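Chemotaxis signal transduction protein (Thermoanaerobacter tengcongensis, PDB 2QDL) probably acts as the CheW scaffold of bacterial chemotaxis, coupling the chemoreceptors to the histidine kinase CheA. Local coordinates at residues A[62-67]-A[143-148]; A[47-52]-A[67-72]. All blocks are in the same frame, centred on the assembly; numbering follows the deposited sequence.

How the contacts relate
Contact 1 (62-67 with 143-148) and contact 2 (47-52 with 67-72) lie with their centres about 7 Å apart, on the same side of the centre of the chain. They share Lys67 and the short helix 66-70. Strands 50-56 and 59-65 are sheet neighbours, and the backbone hydrogen bond from Val63 N to Gly52 O (2.8 Å) ties one contact to the other. Arg69 of contact 2 reaches the turn of contact 1, with its NE 2.6 Å from Leu144 O. Ile64 CD1 packs 3.3 Å from Phe49 CD2. Contact 1 is buried, whereas contact 2 is at the surface, where a glycerol lies about 3 Å from the side chain of Lys68.

Contact 1 of 2, residues A[62-67]-A[143-148]; sequences PVIDLK and FLFEVN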
# COMPACT_ATOMS: atom_id res chain seq x y z
N PRO A 62 -6.88 5.62 10.23
CA PRO A 62 -5.56 6.23 10.17
C PRO A 62 -4.92 6.08 8.78
O PRO A 62 -4.95 5.01 8.19
CB PRO A 62 -4.77 5.49 11.25
CG PRO A 62 -5.40 4.16 11.31
CD PRO A 62 -6.88 4.39 11.06
N VAL A 63 -4.33 7.17 8.29
CA VAL A 63 -3.74 7.24 6.97
C VAL A 63 -2.23 7.46 7.05
O VAL A 63 -1.76 8.35 7.71
CB VAL A 63 -4.37 8.35 6.11
CG1 VAL A 63 -3.83 8.26 4.67
CG2 VAL A 63 -5.88 8.25 6.13
N ILE A 64 -1.49 6.58 6.38
CA ILE A 64 -0.04 6.68 6.32
C ILE A 64 0.38 7.25 4.97
O ILE A 64 -0.20 6.92 3.91
CB ILE A 64 0.61 5.27 6.58
CG1 ILE A 64 2.13 5.31 6.44
CG2 ILE A 64 0.13 4.26 5.60
CD1 ILE A 64 2.80 4.16 7.18
N ASP A 65 1.38 8.13 5.03
CA ASP A 65 2.07 8.60 3.86
C ASP A 65 3.23 7.64 3.66
O ASP A 65 4.17 7.64 4.45
CB ASP A 65 2.51 10.08 4.02
CG ASP A 65 3.26 10.61 2.77
OD1 ASP A 65 4.15 9.89 2.25
OD2 ASP A 65 3.00 11.74 2.34
N LEU A 66 3.13 6.79 2.63
CA LEU A 66 4.14 5.76 2.31
C LEU A 66 5.51 6.33 1.96
O LEU A 66 6.53 5.73 2.29
CB LEU A 66 3.67 4.83 1.18
CG LEU A 66 2.39 4.01 1.44
CD1 LEU A 66 2.03 3.18 0.20
CD2 LEU A 66 2.55 3.10 2.68
N LYS A 67 5.55 7.47 1.28
CA LYS A 67 6.83 8.12 0.95
C LYS A 67 7.60 8.50 2.20
O LYS A 67 8.81 8.29 2.26
CB LYS A 67 6.63 9.35 0.08
CG LYS A 67 6.07 9.06 -1.31
CD LYS A 67 5.73 10.37 -1.98
CE LYS A 67 4.69 10.17 -3.05
NZ LYS A 67 4.15 11.45 -3.58
N PHE A 143 3.72 -4.44 9.08
CA PHE A 143 4.40 -3.53 9.99
C PHE A 143 4.36 -2.04 9.65
O PHE A 143 5.11 -1.25 10.25
CB PHE A 143 5.86 -3.96 10.15
CG PHE A 143 6.02 -5.45 10.44
CD1 PHE A 143 5.52 -6.01 11.61
CD2 PHE A 143 6.65 -6.28 9.50
CE1 PHE A 143 5.67 -7.39 11.87
CE2 PHE A 143 6.80 -7.67 9.74
CZ PHE A 143 6.31 -8.22 10.93
N LEU A 144 3.52 -1.65 8.69
CA LEU A 144 3.47 -0.26 8.25
C LEU A 144 3.29 0.74 9.40
O LEU A 144 3.89 1.82 9.39
CB LEU A 144 2.43 -0.03 7.14
CG LEU A 144 2.79 -0.62 5.76
CD1 LEU A 144 1.57 -0.46 4.79
CD2 LEU A 144 4.07 0.02 5.20
N PHE A 145 2.52 0.35 10.42
CA PHE A 145 2.19 1.22 11.55
C PHE A 145 3.03 0.95 12.80
O PHE A 145 2.86 1.64 13.81
CB PHE A 145 0.69 1.08 11.90
CG PHE A 145 -0.21 1.78 10.93
CD1 PHE A 145 -0.59 3.10 11.14
CD2 PHE A 145 -0.64 1.13 9.77
CE1 PHE A 145 -1.40 3.76 10.23
CE2 PHE A 145 -1.44 1.77 8.84
CZ PHE A 145 -1.83 3.09 9.07
N GLU A 146 3.90 -0.06 12.75
CA GLU A 146 4.65 -0.45 13.93
C GLU A 146 5.87 0.43 14.17
O GLU A 146 6.85 0.36 13.43
CB GLU A 146 5.02 -1.94 13.92
CG GLU A 146 4.97 -2.56 15.34
CD GLU A 146 5.51 -3.97 15.41
OE1 GLU A 146 4.99 -4.86 14.70
OE2 GLU A 146 6.46 -4.20 16.20
N VAL A 147 5.78 1.26 15.21
CA VAL A 147 6.81 2.20 15.64
C VAL A 147 7.51 1.61 16.86
O VAL A 147 6.89 1.48 17.93
CB VAL A 147 6.19 3.56 16.03
CG1 VAL A 147 7.26 4.53 16.48
CG2 VAL A 147 5.38 4.15 14.89
N ASN A 148 8.80 1.27 16.72
CA ASN A 148 9.50 0.49 17.76
C ASN A 148 8.65 -0.78 17.97
O ASN A 148 8.25 -1.42 16.98
CB ASN A 148 9.64 1.31 19.07
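Ile64 and Phe145 form the middle of this apolar contact. The Phe145 ring comes in obliquely, with CZ leading, and meets CB of Ile64 at 4.1 Å. Its CG is anti to the carbonyl carbon of Phe145 (chi1 -75°), which carries the ring back from the turn toward the strand. The Pro62 and Phe145 side chains cross at about a right angle. The CB of Pro62 lies 3.9 Å from CE1 of Phe145, and CG of the proline is only a little farther. Trimming Phe145 to an alanine would probably open a gap beside Pro62 and Ile64, leaving Pro62 without the ring against its CB.

A second apolar group involves Leu144. The CB of Leu144 is 4.2 Å from CD1 of Ile64, and CD1 of Leu144 is 4.3 Å from CD2 of Leu66.

Polar backbone atoms also touch these side chains. Ile64 CG1 stands anti to the backbone N (chi1 176°), and CD1 reaches Leu144 O at 3.4 Å, a packing contact. Pro62 O lies 3.8 Å from CZ of Phe145, obliquely to the ring.

Within the turn, Glu146 N bonds Phe143 O at 3.0 Å. On the other segment, Asp65 OD1 caps Lys68 N at the start of helix 66-70.

The contact thus packs a type I beta turn, Phe143 to Glu146, against the end of strand 59-65 and the first turn of the helix, in the beta-barrel fold of the CheW-like domain.

Contact 2 of 2, residues A[47-52]-A[67-72]; sequences PEFIEG and KKRFGI
Phe49 and Arg69 stack face to face, joining the type I beta turn Pro47-Ile50 to helix 66-70 of the CheW-like domain. The ring and the guanidinium are almost parallel, with planes 2° apart and centres 4.1 Å apart. The overlap is offset. Arg69 CD sits over the ring centre in a CH-pi contact, 3.7 Å from the centroid. CZ of Arg69 lies farther along, 28° off the ring normal, and makes the cation-pi contact. Over the guanidinium, in turn, lies Phe49 CZ, 3.6 Å from Arg69 CZ.

Beside the stack, Lys68 runs along the turn. Its CB packs on Phe49 CB at 3.8 Å, and its CD passes 3.4 Å from Glu48 O. Extended beyond CG, the chain carries NZ across to Glu51. There it forms a salt bridge with Glu51 OE1 at 2.9 Å.

The next shell fixes these groups. The Arg69 chain bends at chi2 (52°), which lays CD and the guanidinium alongside the ring. NE then hydrogen-bonds Leu144 O, and NH2 bonds Glu146 O. These bonds probably keep the guanidinium flat on Phe49 and limit its rotation. Val147 also touches Phe49. A classic beta bulge sets Glu51 and Gly52 together opposite Val63 where strand 50-56 begins.

Where the chain leaves the helix, Gly71 N (2.7 Å) and Ile72 N (2.8 Å) both bond back to Lys67 O, with Gly71 at positive phi. In the salt bridge itself, Glu51 OE1 receives Lys68 NZ on its syn lone pair.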
# COMPACT_ATOMS: atom_id res chain seq x y z
N PRO A 47 3.86 10.31 14.67
CA PRO A 47 4.97 10.34 13.72
C PRO A 47 4.57 11.06 12.43
O PRO A 47 3.40 11.02 12.01
CB PRO A 47 5.22 8.86 13.43
CG PRO A 47 4.73 8.16 14.64
CD PRO A 47 3.56 8.94 15.12
N GLU A 48 5.55 11.70 11.82
CA GLU A 48 5.34 12.40 10.56
C GLU A 48 4.72 11.54 9.45
O GLU A 48 3.96 12.05 8.64
CB GLU A 48 6.67 12.99 10.06
CG GLU A 48 7.23 14.10 10.95
CD GLU A 48 7.98 13.59 12.21
OE1 GLU A 48 8.05 12.34 12.44
OE2 GLU A 48 8.49 14.47 12.97
N PHE A 49 5.05 10.25 9.41
CA PHE A 49 4.54 9.36 8.35
C PHE A 49 3.06 9.01 8.54
O PHE A 49 2.43 8.54 7.61
CB PHE A 49 5.40 8.09 8.19
CG PHE A 49 5.28 7.12 9.32
CD1 PHE A 49 6.24 7.08 10.33
CD2 PHE A 49 4.21 6.24 9.39
CE1 PHE A 49 6.13 6.17 11.39
CE2 PHE A 49 4.10 5.34 10.46
CZ PHE A 49 5.07 5.31 11.46
N ILE A 50 2.53 9.24 9.75
CA ILE A 50 1.08 9.20 9.98
C ILE A 50 0.48 10.54 9.60
O ILE A 50 0.46 11.49 10.40
CB ILE A 50 0.70 8.87 11.43
CG1 ILE A 50 1.53 7.69 11.98
CG2 ILE A 50 -0.83 8.64 11.54
CD1 ILE A 50 0.94 6.35 11.68
N GLU A 51 -0.02 10.62 8.37
CA GLU A 51 -0.51 11.89 7.87
C GLU A 51 -1.68 12.38 8.69
O GLU A 51 -1.89 13.59 8.84
CB GLU A 51 -0.94 11.77 6.40
CG GLU A 51 -1.19 13.13 5.73
CD GLU A 51 0.07 14.01 5.70
OE1 GLU A 51 1.18 13.44 5.65
OE2 GLU A 51 -0.08 15.26 5.71
N GLY A 52 -2.49 11.44 9.20
CA GLY A 52 -3.66 11.79 9.96
C GLY A 52 -4.77 10.80 9.86
O GLY A 52 -4.53 9.61 9.68
N LYS A 67 5.55 7.47 1.28
CA LYS A 67 6.83 8.12 0.95
C LYS A 67 7.60 8.50 2.20
O LYS A 67 8.81 8.29 2.26
CB LYS A 67 6.63 9.35 0.08
CG LYS A 67 6.07 9.06 -1.31
CD LYS A 67 5.73 10.37 -1.98
CE LYS A 67 4.69 10.17 -3.05
NZ LYS A 67 4.15 11.45 -3.58
N LYS A 68 6.88 9.00 3.21
CA LYS A 68 7.47 9.35 4.50
C LYS A 68 7.85 8.10 5.30
O LYS A 68 8.90 8.05 5.97
CB LYS A 68 6.52 10.22 5.31
CG LYS A 68 6.14 11.49 4.64
CD LYS A 68 5.28 12.37 5.57
CE LYS A 68 4.80 13.58 4.82
NZ LYS A 68 3.95 14.39 5.69
N ARG A 69 7.02 7.07 5.19
CA ARG A 69 7.34 5.78 5.81
C ARG A 69 8.57 5.10 5.18
O ARG A 69 9.41 4.55 5.90
CB ARG A 69 6.11 4.85 5.74
CG ARG A 69 6.24 3.57 6.50
CD ARG A 69 6.68 3.86 7.96
NE ARG A 69 6.29 2.84 8.93
CZ ARG A 69 6.99 2.58 10.03
NH1 ARG A 69 8.09 3.26 10.29
NH2 ARG A 69 6.58 1.65 10.87
N PHE A 70 8.66 5.14 3.84
CA PHE A 70 9.75 4.49 3.11
C PHE A 70 11.00 5.37 2.87
O PHE A 70 12.07 4.85 2.63
CB PHE A 70 9.24 3.95 1.75
CG PHE A 70 8.08 3.00 1.85
CD1 PHE A 70 7.82 2.28 3.02
CD2 PHE A 70 7.24 2.81 0.75
CE1 PHE A 70 6.77 1.42 3.09
CE2 PHE A 70 6.17 1.94 0.83
CZ PHE A 70 5.95 1.22 2.00
N GLY A 71 10.83 6.69 2.91
CA GLY A 71 11.91 7.65 2.61
C GLY A 71 12.04 7.93 1.12
O GLY A 71 13.13 8.10 0.61
N ILE A 72 10.92 7.99 0.43
CA ILE A 72 10.88 8.29 -1.00
C ILE A 72 10.76 9.80 -1.18
O ILE A 72 10.19 10.49 -0.32
CB ILE A 72 9.68 7.52 -1.72
CG1 ILE A 72 9.89 5.98 -1.59
CG2 ILE A 72 9.53 7.96 -3.20
CD1 ILE A 72 8.69 5.16 -2.02